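Local coordinates for protein ftsY (Mycoplasma mycoides, PDB 1ZU4) that is an SRP receptor of the SRP54-type family, represented by its NG domain, a helical bundle joined to a domain of the P-loop NTPase class, at residues Phe16-Asp21 with Val306-Gly311; Val43-Asp48 with Lys52-Val57; Gln84-Asn89 with Phe299-Tyr304; Lys23-Lys28 with Phe37-Asp42; Ile287-Gly290 with Asp294-Leu297. One frame throughout, in Å; residues are numbered along the deposited sequence.

How the contacts relate
Four of the contacts lie in or against the N-terminal helical bundle; contact 5 lies at the edge of the sheet in the P-loop NTPase-type domain. Contacts 4 and 2 come first along the chain and share helix 34-46, their centres about 13 Å apart. Contact 1 joins helix 12-27, also used by contact 4, to the C-terminal end of the modelled chain, so all the others are nested in its loop. Contacts 1 and 3 both use helix 301-308, their centres about 16 Å apart, and tie the two domains together. Contact 5 precedes that helix; I287 touches F299 and Y304 of contact 3. Contacts 4 and 5 have centres about 32 Å apart.

Contact 1 (Phe16-Asp21 with Val306-Gly311); sequences FNFSKD and VHLSSG
The backbones come closest where S19 of helix 12-27 faces G311, just past helix 301-308, with the S19 CA and G311 CA atoms 5.0 Å apart. G311 has no side chain, so S19 meets bare backbone. S19 CB lies 3.4 Å from G311 C. The hydroxyl of S19 is used within its own helix, in a hydrogen bond to A15 O. Next to S19, F18 meets L308, and the two side chains cross at about a right angle. A chi1 of -167° turns the F18 ring away from its own N and out toward the other segment. F18 CD1 then sits 3.7 Å from L308 CG, and F18 CB is 4.1 Å from L308 CD1. L308 O comes to the edge of the F18 ring, in its plane, 3.9 Å from F18 CD1. S309 OG is also at that ring's edge, more distant, and is hydrogen-bonded to I305 O. F312 adds an edge-to-face ring contact to F18. The same phenyl reaches L78 and L82 of helix 71-87 and V43 of helix 34-46, so F18 lies between these two helices and the end of helix 301-308. S309 itself touches V79 of helix 71-87.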
# COMPACT_ATOMS: atom_id res chain seq x y z
N PHE A 16 -19.70 -4.16 -1.39
CA PHE A 16 -21.10 -3.81 -1.36
C PHE A 16 -21.50 -2.85 -2.49
O PHE A 16 -22.51 -3.05 -3.16
CB PHE A 16 -21.51 -3.17 -0.04
CG PHE A 16 -22.97 -2.76 -0.04
CD1 PHE A 16 -23.96 -3.73 0.17
CD2 PHE A 16 -23.35 -1.45 -0.34
CE1 PHE A 16 -25.33 -3.37 0.10
CE2 PHE A 16 -24.71 -1.08 -0.39
CZ PHE A 16 -25.69 -2.04 -0.17
N ASN A 17 -20.74 -1.77 -2.63
CA ASN A 17 -20.93 -0.78 -3.69
C ASN A 17 -20.83 -1.36 -5.14
O ASN A 17 -21.67 -1.07 -6.01
CB ASN A 17 -19.86 0.26 -3.49
CG ASN A 17 -20.19 1.59 -4.12
OD1 ASN A 17 -20.79 2.48 -3.48
ND2 ASN A 17 -19.72 1.77 -5.35
N PHE A 18 -19.77 -2.13 -5.39
CA PHE A 18 -19.55 -2.78 -6.67
C PHE A 18 -20.67 -3.80 -6.95
O PHE A 18 -21.27 -3.77 -8.01
CB PHE A 18 -18.15 -3.44 -6.65
CG PHE A 18 -17.64 -3.89 -8.00
CD1 PHE A 18 -16.74 -4.93 -8.08
CD2 PHE A 18 -18.09 -3.29 -9.19
CE1 PHE A 18 -16.23 -5.36 -9.32
CE2 PHE A 18 -17.57 -3.70 -10.43
CZ PHE A 18 -16.64 -4.73 -10.50
N SER A 19 -21.00 -4.68 -5.99
CA SER A 19 -22.11 -5.62 -6.23
C SER A 19 -23.48 -4.95 -6.36
O SER A 19 -24.37 -5.50 -7.05
CB SER A 19 -22.19 -6.67 -5.14
OG SER A 19 -22.64 -6.09 -3.93
N LYS A 20 -23.68 -3.82 -5.70
CA LYS A 20 -24.94 -3.10 -5.82
C LYS A 20 -25.12 -2.66 -7.26
O LYS A 20 -26.20 -2.84 -7.83
CB LYS A 20 -25.00 -1.88 -4.89
CG LYS A 20 -26.38 -1.24 -4.77
CD LYS A 20 -26.21 0.23 -4.33
CE LYS A 20 -27.57 0.80 -3.86
NZ LYS A 20 -28.36 1.34 -5.02
N ASP A 21 -24.06 -2.12 -7.86
CA ASP A 21 -24.08 -1.76 -9.27
C ASP A 21 -24.17 -2.96 -10.21
O ASP A 21 -24.88 -2.90 -11.23
CB ASP A 21 -22.84 -0.91 -9.63
CG ASP A 21 -22.90 0.48 -9.03
OD1 ASP A 21 -23.99 0.83 -8.46
OD2 ASP A 21 -21.89 1.21 -9.12
N VAL A 306 -11.02 -10.96 -5.62
CA VAL A 306 -12.05 -11.93 -5.19
C VAL A 306 -12.94 -11.36 -4.06
O VAL A 306 -14.17 -11.48 -4.11
CB VAL A 306 -11.38 -13.29 -4.82
CG1 VAL A 306 -12.31 -14.16 -3.99
CG2 VAL A 306 -10.94 -14.01 -6.11
N HIS A 307 -12.35 -10.71 -3.07
CA HIS A 307 -13.14 -10.12 -1.99
C HIS A 307 -13.91 -8.85 -2.43
O HIS A 307 -15.04 -8.58 -1.97
CB HIS A 307 -12.25 -9.90 -0.75
CG HIS A 307 -11.80 -11.19 -0.12
ND1 HIS A 307 -12.63 -11.97 0.65
CD2 HIS A 307 -10.62 -11.86 -0.20
CE1 HIS A 307 -11.98 -13.05 1.05
NE2 HIS A 307 -10.76 -13.01 0.55
N LEU A 308 -13.34 -8.11 -3.37
CA LEU A 308 -14.06 -6.97 -4.00
C LEU A 308 -15.29 -7.48 -4.72
O LEU A 308 -16.33 -6.82 -4.73
CB LEU A 308 -13.19 -6.26 -5.06
CG LEU A 308 -13.83 -5.11 -5.87
CD1 LEU A 308 -14.51 -4.05 -4.94
CD2 LEU A 308 -12.76 -4.48 -6.74
N SER A 309 -15.14 -8.67 -5.29
CA SER A 309 -16.17 -9.30 -6.11
C SER A 309 -17.17 -10.18 -5.34
O SER A 309 -18.09 -10.70 -5.96
CB SER A 309 -15.48 -10.15 -7.18
OG SER A 309 -14.73 -9.29 -8.01
N SER A 310 -16.99 -10.30 -4.02
CA SER A 310 -17.67 -11.30 -3.22
C SER A 310 -19.18 -11.14 -3.21
O SER A 310 -19.90 -12.16 -3.17
CB SER A 310 -17.15 -11.33 -1.78
OG SER A 310 -17.29 -10.06 -1.17
N GLY A 311 -19.62 -9.89 -3.32
CA GLY A 311 -21.04 -9.57 -3.29
C GLY A 311 -21.81 -10.04 -4.52
O GLY A 311 -23.03 -10.20 -4.45

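Contact 2 (Val43-Asp48 with Lys52-Val57); sequences VLIQTD and KMVLKV
L44 and V54 meet inside a helical hairpin of the N-terminal bundle, where helix 34-46 turns back into helix 51-64. Their CA atoms are 5.7 Å apart, the nearest pair between the segments. L44 and V54 carry most of the contact. With chi1 at 173°, V54 CG1 stands opposite its own N and CG2 beside it, so both methyls lie against the last turn of helix 34-46, at L44 and I45. V54 CG2 lies 3.8 Å from L44 CB and the same distance, 3.8 Å, from I45 CG1. V54 CG1 is 3.9 Å from L44 CB. Further along, L44 CD1 meets V57 CG1, methyl to methyl, at 3.7 Å. The contact is wholly apolar. At the end of helix 34-46, T47 OG1 donates to L44 O at 2.8 Å, in the carbonyl plane, and T47 N gives that same oxygen a second bond. D48 then leaves the helix with a positive phi of 59°, and its O accepts from Q241 NE2. Helix 71-87 packs on the same pair of helices: L78 touches L44 and V57, and A85 touches V57. M53 reaches L274 of helix 272-280, and F18 of helix 12-27 lies against V43 and T47.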
# COMPACT_ATOMS: atom_id res chain seq x y z
N VAL A 43 -20.63 1.14 -14.96
CA VAL A 43 -20.33 0.55 -13.65
C VAL A 43 -18.82 0.59 -13.31
O VAL A 43 -18.47 0.93 -12.20
CB VAL A 43 -20.83 -0.87 -13.59
CG1 VAL A 43 -20.32 -1.59 -12.32
CG2 VAL A 43 -22.36 -0.92 -13.71
N LEU A 44 -17.94 0.27 -14.26
CA LEU A 44 -16.51 0.22 -13.97
C LEU A 44 -16.04 1.61 -13.62
O LEU A 44 -15.19 1.79 -12.73
CB LEU A 44 -15.72 -0.34 -15.16
CG LEU A 44 -16.00 -1.83 -15.39
CD1 LEU A 44 -15.28 -2.34 -16.58
CD2 LEU A 44 -15.69 -2.69 -14.15
N ILE A 45 -16.63 2.61 -14.28
CA ILE A 45 -16.23 4.00 -14.02
C ILE A 45 -16.49 4.34 -12.54
O ILE A 45 -15.67 4.98 -11.88
CB ILE A 45 -16.93 5.02 -14.98
CG1 ILE A 45 -16.36 4.87 -16.40
CG2 ILE A 45 -16.71 6.48 -14.45
CD1 ILE A 45 -17.21 5.41 -17.54
N GLN A 46 -17.60 3.87 -12.01
CA GLN A 46 -17.98 4.25 -10.65
C GLN A 46 -17.12 3.66 -9.54
O GLN A 46 -17.19 4.10 -8.40
CB GLN A 46 -19.45 3.94 -10.39
CG GLN A 46 -20.40 4.92 -11.15
CD GLN A 46 -21.82 4.43 -11.13
OE1 GLN A 46 -22.21 3.60 -11.96
NE2 GLN A 46 -22.63 4.93 -10.18
N THR A 47 -16.33 2.63 -9.86
CA THR A 47 -15.33 2.06 -8.94
C THR A 47 -14.14 2.99 -8.70
O THR A 47 -13.31 2.76 -7.78
CB THR A 47 -14.77 0.70 -9.47
OG1 THR A 47 -13.80 0.94 -10.50
CG2 THR A 47 -15.88 -0.19 -10.00
N ASP A 48 -14.09 4.06 -9.51
CA ASP A 48 -12.99 5.01 -9.66
C ASP A 48 -11.65 4.41 -10.08
O ASP A 48 -10.61 4.91 -9.68
CB ASP A 48 -12.80 5.87 -8.40
CG ASP A 48 -13.99 6.80 -8.13
OD1 ASP A 48 -14.83 7.07 -9.02
OD2 ASP A 48 -14.10 7.27 -6.99
N LYS A 52 -8.42 4.56 -18.29
CA LYS A 52 -7.57 3.62 -19.00
C LYS A 52 -7.86 2.23 -18.51
O LYS A 52 -7.86 1.30 -19.29
CB LYS A 52 -6.07 3.95 -18.82
CG LYS A 52 -5.68 5.29 -19.45
CD LYS A 52 -4.18 5.34 -19.80
CE LYS A 52 -3.89 6.38 -20.91
NZ LYS A 52 -3.68 7.77 -20.39
N MET A 53 -8.07 2.08 -17.21
CA MET A 53 -8.41 0.78 -16.60
C MET A 53 -9.81 0.30 -16.97
O MET A 53 -9.99 -0.88 -17.23
CB MET A 53 -8.23 0.85 -15.08
CG MET A 53 -6.71 0.74 -14.62
SD MET A 53 -6.17 -1.00 -14.96
CE MET A 53 -4.41 -0.91 -14.54
N VAL A 54 -10.79 1.21 -16.99
CA VAL A 54 -12.13 0.86 -17.49
C VAL A 54 -12.00 0.26 -18.88
O VAL A 54 -12.54 -0.81 -19.14
CB VAL A 54 -13.09 2.08 -17.53
CG1 VAL A 54 -14.43 1.74 -18.20
CG2 VAL A 54 -13.35 2.54 -16.11
N LEU A 55 -11.27 0.94 -19.75
CA LEU A 55 -11.07 0.49 -21.12
C LEU A 55 -10.37 -0.89 -21.20
O LEU A 55 -10.80 -1.77 -21.94
CB LEU A 55 -10.26 1.54 -21.88
CG LEU A 55 -9.85 1.19 -23.30
CD1 LEU A 55 -11.02 1.43 -24.20
CD2 LEU A 55 -8.63 1.99 -23.72
N LYS A 56 -9.30 -1.07 -20.46
CA LYS A 56 -8.58 -2.35 -20.44
C LYS A 56 -9.46 -3.50 -19.89
O LYS A 56 -9.48 -4.58 -20.46
CB LYS A 56 -7.27 -2.22 -19.64
CG LYS A 56 -6.34 -3.44 -19.81
CD LYS A 56 -5.06 -3.36 -18.95
CE LYS A 56 -3.96 -2.57 -19.65
NZ LYS A 56 -4.26 -1.11 -19.57
N VAL A 57 -10.21 -3.26 -18.83
CA VAL A 57 -11.06 -4.31 -18.23
C VAL A 57 -12.24 -4.67 -19.16
O VAL A 57 -12.53 -5.84 -19.39
CB VAL A 57 -11.52 -3.92 -16.80
CG1 VAL A 57 -12.61 -4.89 -16.27
CG2 VAL A 57 -10.33 -3.98 -15.85

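Contact 3 (Gln84-Asn89 with Phe299-Tyr304); sequences QAYTDN and FDIDQY
Y86 and I301 form the tight part of this contact. I301 CD1 sits over one face of the Y86 ring, 3.8 Å from its centroid and 22° off the ring normal, a CH-pi contact. The methyl is displaced toward the rim and lies 3.5 Å from Y86 CG. I301 CG1 comes equally near, 3.5 Å from Y86 CD2. A chi1 of 180° swings CG1 of I301 away from its own N and across the ring. F299 meets the far end of the tyrosine: F299 CE2 is 3.7 Å from Y86 OH. The two rings are oblique, with planes at 45°. Y86 OH itself is hydrogen-bonded to I284 N, which fixes the end of the ring. The looser side lies at T87. Its CG2 reaches I301 CG2 at 4.0 Å, while T87 OG1 is bonded to Y83 O in its own helix. Beyond it the helix ends, and N89 ND2 donates to Y86 O at 2.9 Å, in the carbonyl plane and on a lone pair. K277 NZ also binds Y86 O. D300, exposed, is the N-cap of helix 301-308. Its OD1 accepts from Q303 N at 3.2 Å, met from above the carboxylate plane. The last helix of the bundle thus packs on the start of the C-terminal helix, an interdomain interface characteristic of the NG architecture of SRP-type proteins.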
# COMPACT_ATOMS: atom_id res chain seq x y z
N GLN A 84 -6.36 -9.58 -14.32
CA GLN A 84 -5.43 -9.42 -15.48
C GLN A 84 -5.01 -7.96 -15.79
O GLN A 84 -3.87 -7.68 -16.21
CB GLN A 84 -5.98 -10.13 -16.73
CG GLN A 84 -6.04 -11.64 -16.49
CD GLN A 84 -6.39 -12.44 -17.73
OE1 GLN A 84 -6.98 -11.93 -18.68
NE2 GLN A 84 -6.04 -13.71 -17.70
N ALA A 85 -5.94 -7.03 -15.54
CA ALA A 85 -5.69 -5.61 -15.79
C ALA A 85 -4.55 -5.13 -14.89
O ALA A 85 -3.66 -4.37 -15.32
CB ALA A 85 -6.93 -4.81 -15.54
N TYR A 86 -4.57 -5.58 -13.65
CA TYR A 86 -3.53 -5.28 -12.68
C TYR A 86 -2.25 -6.03 -13.01
O TYR A 86 -1.17 -5.44 -12.96
CB TYR A 86 -3.99 -5.66 -11.28
CG TYR A 86 -3.05 -5.24 -10.18
CD1 TYR A 86 -3.23 -4.01 -9.54
CD2 TYR A 86 -1.94 -6.04 -9.80
CE1 TYR A 86 -2.39 -3.59 -8.54
CE2 TYR A 86 -1.05 -5.61 -8.77
CZ TYR A 86 -1.32 -4.38 -8.14
OH TYR A 86 -0.53 -3.88 -7.14
N THR A 87 -2.36 -7.32 -13.32
CA THR A 87 -1.15 -8.13 -13.50
C THR A 87 -0.50 -7.94 -14.89
O THR A 87 0.56 -8.49 -15.12
CB THR A 87 -1.44 -9.64 -13.28
OG1 THR A 87 -2.52 -10.03 -14.14
CG2 THR A 87 -1.84 -9.92 -11.85
N ASP A 88 -1.14 -7.19 -15.80
CA ASP A 88 -0.55 -6.81 -17.09
C ASP A 88 0.52 -5.72 -16.87
O ASP A 88 0.24 -4.51 -16.81
CB ASP A 88 -1.65 -6.34 -18.08
CG ASP A 88 -1.09 -5.78 -19.40
OD1 ASP A 88 -0.10 -6.35 -19.92
OD2 ASP A 88 -1.65 -4.78 -19.90
N ASN A 89 1.75 -6.17 -16.70
CA ASN A 89 2.86 -5.29 -16.40
C ASN A 89 4.21 -5.98 -16.66
O ASN A 89 4.29 -7.20 -16.83
CB ASN A 89 2.78 -4.77 -14.94
CG ASN A 89 2.79 -5.89 -13.92
OD1 ASN A 89 3.73 -6.70 -13.87
ND2 ASN A 89 1.72 -5.96 -13.10
N PHE A 299 -0.00 -7.76 0.47
CA PHE A 299 -0.94 -7.60 -0.60
C PHE A 299 -0.94 -8.77 -1.57
O PHE A 299 0.11 -9.30 -1.97
CB PHE A 299 -0.60 -6.34 -1.37
CG PHE A 299 -1.59 -6.03 -2.40
CD1 PHE A 299 -2.80 -5.50 -2.05
CD2 PHE A 299 -1.31 -6.28 -3.75
CE1 PHE A 299 -3.72 -5.19 -3.03
CE2 PHE A 299 -2.24 -6.00 -4.70
CZ PHE A 299 -3.42 -5.46 -4.36
N ASP A 300 -2.14 -9.13 -1.98
CA ASP A 300 -2.34 -10.24 -2.87
C ASP A 300 -3.46 -9.75 -3.78
O ASP A 300 -4.63 -9.56 -3.37
CB ASP A 300 -2.68 -11.47 -2.02
CG ASP A 300 -3.13 -12.67 -2.83
OD1 ASP A 300 -3.53 -12.48 -4.00
OD2 ASP A 300 -3.11 -13.82 -2.27
N ILE A 301 -3.10 -9.52 -5.03
CA ILE A 301 -4.04 -8.95 -5.98
C ILE A 301 -5.23 -9.88 -6.24
O ILE A 301 -6.36 -9.37 -6.39
CB ILE A 301 -3.39 -8.54 -7.34
CG1 ILE A 301 -4.45 -7.96 -8.30
CG2 ILE A 301 -2.59 -9.71 -7.96
CD1 ILE A 301 -5.11 -6.69 -7.77
N ASP A 302 -5.02 -11.20 -6.29
CA ASP A 302 -6.19 -12.10 -6.49
C ASP A 302 -7.19 -12.01 -5.32
O ASP A 302 -8.41 -12.03 -5.52
CB ASP A 302 -5.80 -13.54 -6.85
CG ASP A 302 -6.99 -14.36 -7.30
OD1 ASP A 302 -7.63 -14.01 -8.35
OD2 ASP A 302 -7.35 -15.32 -6.58
N GLN A 303 -6.67 -11.88 -4.12
CA GLN A 303 -7.51 -11.76 -2.94
C GLN A 303 -8.26 -10.43 -2.92
O GLN A 303 -9.42 -10.38 -2.56
CB GLN A 303 -6.66 -11.92 -1.68
CG GLN A 303 -6.33 -13.40 -1.38
CD GLN A 303 -7.56 -14.23 -1.07
OE1 GLN A 303 -8.14 -14.08 -0.00
NE2 GLN A 303 -7.98 -15.08 -2.02
N TYR A 304 -7.56 -9.36 -3.26
CA TYR A 304 -8.19 -8.06 -3.37
C TYR A 304 -9.37 -8.17 -4.35
O TYR A 304 -10.50 -7.79 -4.01
CB TYR A 304 -7.16 -7.06 -3.89
CG TYR A 304 -7.66 -5.65 -4.05
CD1 TYR A 304 -7.58 -4.74 -2.99
CD2 TYR A 304 -8.13 -5.19 -5.29
CE1 TYR A 304 -8.00 -3.43 -3.15
CE2 TYR A 304 -8.56 -3.91 -5.46
CZ TYR A 304 -8.49 -3.03 -4.39
OH TYR A 304 -8.90 -1.77 -4.59

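Contact 4 (Lys23-Lys28 with Phe37-Asp42); sequences KKLSKK and FEELED
L25 packs against E39 and L40 where helices 12-27 and 34-46 run side by side as a helical hairpin of the N-terminal bundle. The apolar contacts come first. L25 CG is anti to the backbone N (chi1 -165°), which sends both methyls toward the second helix. L25 CD2 lies 4.0 Å from L40 CA and 4.1 Å from L40 CD1. This is a modest contact: one leucine fork holds two neighbouring residues of one helix, and the nearest backbone pair, L25 CA and E39 CA, is 7.3 Å apart. F37 packs on S58, V61 and R62 of helix 51-64, so that helix covers another side of the hairpin. The hydrogen bonds within the segments are local to each helix. S26 OG donates to K23 O at 2.6 Å, with the donor tilted 18° from the carbonyl plane. K27 N bonds K24 O, close to the end of its helix. In the second segment E41 N bonds F37 O and D42 N bonds E38 O, in the regular helical pattern. Among the charged groups, E41 OE2 reaches out of the hairpin to a hydrogen bond with S58 OG of helix 51-64. E39, though acidic, belongs with the apolar group: its CB, not its carboxylate, meets L25 CD1 at 3.4 Å.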
# COMPACT_ATOMS: atom_id res chain seq x y z
N LYS A 23 -25.54 -5.88 -9.53
CA LYS A 23 -26.88 -6.48 -9.39
C LYS A 23 -27.93 -5.72 -10.20
O LYS A 23 -28.76 -6.31 -10.85
CB LYS A 23 -27.28 -6.65 -7.91
CG LYS A 23 -26.45 -7.76 -7.23
CD LYS A 23 -26.53 -7.72 -5.70
CE LYS A 23 -25.92 -9.00 -5.15
NZ LYS A 23 -26.15 -9.12 -3.70
N LYS A 24 -27.87 -4.40 -10.15
CA LYS A 24 -28.63 -3.57 -11.06
C LYS A 24 -28.38 -3.94 -12.55
O LYS A 24 -29.31 -4.06 -13.33
CB LYS A 24 -28.27 -2.11 -10.79
CG LYS A 24 -29.09 -1.12 -11.60
CD LYS A 24 -29.38 0.19 -10.83
CE LYS A 24 -30.29 1.07 -11.69
NZ LYS A 24 -31.49 0.29 -12.17
N LEU A 25 -27.11 -4.15 -12.92
CA LEU A 25 -26.76 -4.49 -14.29
C LEU A 25 -27.40 -5.81 -14.75
O LEU A 25 -27.87 -5.93 -15.89
CB LEU A 25 -25.24 -4.55 -14.45
CG LEU A 25 -24.63 -4.55 -15.85
CD1 LEU A 25 -24.97 -3.22 -16.52
CD2 LEU A 25 -23.12 -4.76 -15.81
N SER A 26 -27.46 -6.79 -13.84
CA SER A 26 -28.07 -8.10 -14.13
C SER A 26 -29.56 -8.10 -14.50
O SER A 26 -30.02 -8.98 -15.24
CB SER A 26 -27.87 -9.06 -12.95
OG SER A 26 -28.73 -8.69 -11.88
N LYS A 27 -30.32 -7.13 -13.98
CA LYS A 27 -31.79 -7.16 -14.06
C LYS A 27 -32.31 -6.82 -15.45
O LYS A 27 -33.28 -7.42 -15.91
CB LYS A 27 -32.43 -6.26 -12.98
CG LYS A 27 -32.19 -6.76 -11.54
CD LYS A 27 -32.96 -5.91 -10.50
CE LYS A 27 -32.80 -6.52 -9.10
NZ LYS A 27 -34.04 -6.27 -8.23
N LYS A 28 -31.65 -5.88 -16.12
CA LYS A 28 -31.96 -5.62 -17.52
C LYS A 28 -30.99 -6.34 -18.49
O LYS A 28 -30.92 -6.00 -19.69
CB LYS A 28 -32.04 -4.10 -17.79
CG LYS A 28 -33.36 -3.45 -17.30
CD LYS A 28 -33.16 -2.04 -16.68
CE LYS A 28 -33.01 -0.91 -17.72
NZ LYS A 28 -34.28 -0.60 -18.47
N PHE A 37 -21.92 -3.56 -23.05
CA PHE A 37 -20.60 -3.05 -22.71
C PHE A 37 -20.60 -1.57 -22.31
O PHE A 37 -19.85 -1.18 -21.46
CB PHE A 37 -19.52 -3.47 -23.71
CG PHE A 37 -19.17 -4.93 -23.61
CD1 PHE A 37 -19.73 -5.86 -24.48
CD2 PHE A 37 -18.35 -5.38 -22.58
CE1 PHE A 37 -19.44 -7.21 -24.35
CE2 PHE A 37 -18.04 -6.74 -22.46
CZ PHE A 37 -18.59 -7.65 -23.34
N GLU A 38 -21.52 -0.78 -22.86
CA GLU A 38 -21.65 0.61 -22.44
C GLU A 38 -22.11 0.70 -20.99
O GLU A 38 -21.64 1.55 -20.24
CB GLU A 38 -22.66 1.37 -23.31
CG GLU A 38 -22.27 1.53 -24.74
CD GLU A 38 -23.45 2.06 -25.56
OE1 GLU A 38 -24.26 2.84 -25.01
OE2 GLU A 38 -23.54 1.68 -26.76
N GLU A 39 -23.07 -0.17 -20.64
CA GLU A 39 -23.60 -0.21 -19.28
C GLU A 39 -22.51 -0.71 -18.36
O GLU A 39 -22.34 -0.17 -17.29
CB GLU A 39 -24.81 -1.15 -19.15
CG GLU A 39 -26.06 -0.78 -19.96
CD GLU A 39 -26.71 0.52 -19.53
OE1 GLU A 39 -26.49 0.98 -18.38
OE2 GLU A 39 -27.43 1.09 -20.37
N LEU A 40 -21.78 -1.76 -18.76
CA LEU A 40 -20.72 -2.27 -17.90
C LEU A 40 -19.66 -1.21 -17.65
O LEU A 40 -19.18 -1.02 -16.51
CB LEU A 40 -20.12 -3.53 -18.49
CG LEU A 40 -18.81 -4.04 -17.81
CD1 LEU A 40 -19.12 -4.61 -16.46
CD2 LEU A 40 -18.10 -5.09 -18.70
N GLU A 41 -19.32 -0.48 -18.71
CA GLU A 41 -18.28 0.55 -18.64
C GLU A 41 -18.68 1.62 -17.66
O GLU A 41 -17.87 2.10 -16.90
CB GLU A 41 -18.01 1.12 -20.05
CG GLU A 41 -17.06 0.23 -20.83
CD GLU A 41 -17.05 0.46 -22.33
OE1 GLU A 41 -17.61 1.45 -22.87
OE2 GLU A 41 -16.46 -0.39 -22.98
N ASP A 42 -19.97 1.96 -17.65
CA ASP A 42 -20.46 2.89 -16.65
C ASP A 42 -20.32 2.39 -15.20
O ASP A 42 -19.87 3.11 -14.32
CB ASP A 42 -21.88 3.36 -16.95
CG ASP A 42 -22.25 4.53 -16.13
OD1 ASP A 42 -21.58 5.58 -16.26
OD2 ASP A 42 -23.19 4.44 -15.29

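Contact 5 (Ile287-Gly290 with Asp294-Leu297); sequences IGVG and DDLL
D295 lies against G290, and its side chain can be followed outward. CB is 3.4 Å from G290 N. CG lies 3.8 Å from G290 CA. At the tip, OD2 comes within 3.4 Å of G290 CA and is hydrogen-bonded to K292 N in the connecting loop. CG stands anti to the carbonyl carbon (chi1 -72°), and this lays the carboxylate along the glycine backbone. G290 N is buried here and has no partner in the model. D295 is also the centre of an inverse gamma turn. The two segments belong to a beta hairpin of strands 284-288 and 296-298, the latter an outermost strand of the sheet within the chain. I287 and L297 form an antiparallel hydrogen-bonded pair: I287 N donates to L297 O at 2.9 Å, and L297 N to I287 O at 3.1 Å. G288 and L296 are the next pair, non-hydrogen-bonded. Past the strand, V289 N donates to D295 O at 2.9 Å, from above the carbonyl plane. A water gives one proton to D295 O at 2.7 Å and another to G290 O, bridging the two arms at the loop end of the hairpin. V289 CG2 touches L297 CD1 at 3.7 Å, and M7 of helix 7-10 lies against both residues. L296 points to the other face of the sheet from L297. There its CD1 approaches G288 CA, and its side chain reaches K124 and M125 of helix 118-131.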
# COMPACT_ATOMS: atom_id res chain seq x y z
N ILE A 287 -1.28 -4.16 2.62
CA ILE A 287 -2.58 -3.50 2.68
C ILE A 287 -3.11 -3.49 4.12
O ILE A 287 -3.15 -4.52 4.78
CB ILE A 287 -3.61 -4.17 1.74
CG1 ILE A 287 -4.94 -3.41 1.76
CG2 ILE A 287 -3.76 -5.71 2.01
CD1 ILE A 287 -5.97 -4.00 0.78
N GLY A 288 -3.53 -2.31 4.57
CA GLY A 288 -4.11 -2.08 5.91
C GLY A 288 -5.59 -2.45 5.93
O GLY A 288 -6.40 -1.93 5.12
N VAL A 289 -5.95 -3.35 6.84
CA VAL A 289 -7.29 -3.97 6.83
C VAL A 289 -8.20 -3.42 7.95
O VAL A 289 -9.41 -3.71 8.01
CB VAL A 289 -7.10 -5.50 6.93
CG1 VAL A 289 -8.19 -6.16 7.78
CG2 VAL A 289 -6.97 -6.11 5.54
N GLY A 290 -7.62 -2.60 8.82
CA GLY A 290 -8.32 -2.09 9.99
C GLY A 290 -7.44 -1.30 10.95
O GLY A 290 -6.30 -0.94 10.60
N ASP A 294 -2.46 -5.52 14.28
CA ASP A 294 -2.21 -6.67 13.42
C ASP A 294 -3.04 -6.60 12.13
O ASP A 294 -3.07 -7.55 11.35
CB ASP A 294 -2.42 -8.00 14.17
CG ASP A 294 -3.71 -8.02 14.99
OD1 ASP A 294 -4.08 -7.00 15.61
OD2 ASP A 294 -4.35 -9.09 15.03
N ASP A 295 -3.68 -5.46 11.87
CA ASP A 295 -4.52 -5.33 10.67
C ASP A 295 -3.71 -4.87 9.44
O ASP A 295 -3.99 -3.84 8.86
CB ASP A 295 -5.74 -4.42 10.93
CG ASP A 295 -6.78 -5.08 11.83
OD1 ASP A 295 -6.83 -6.33 11.86
OD2 ASP A 295 -7.56 -4.33 12.50
N LEU A 296 -2.68 -5.64 9.12
CA LEU A 296 -1.79 -5.37 8.00
C LEU A 296 -1.41 -6.70 7.39
O LEU A 296 -1.00 -7.62 8.10
CB LEU A 296 -0.53 -4.67 8.47
CG LEU A 296 0.16 -3.91 7.34
CD1 LEU A 296 -0.55 -2.57 7.01
CD2 LEU A 296 1.62 -3.73 7.71
N LEU A 297 -1.56 -6.80 6.07
CA LEU A 297 -1.35 -8.06 5.38
C LEU A 297 -0.45 -7.80 4.22
O LEU A 297 -0.40 -6.67 3.73
CB LEU A 297 -2.68 -8.64 4.86
CG LEU A 297 -3.89 -8.82 5.79
CD1 LEU A 297 -5.10 -9.20 4.97
CD2 LEU A 297 -3.59 -9.93 6.80
O HOH W 1 -3.82 -1.16 8.98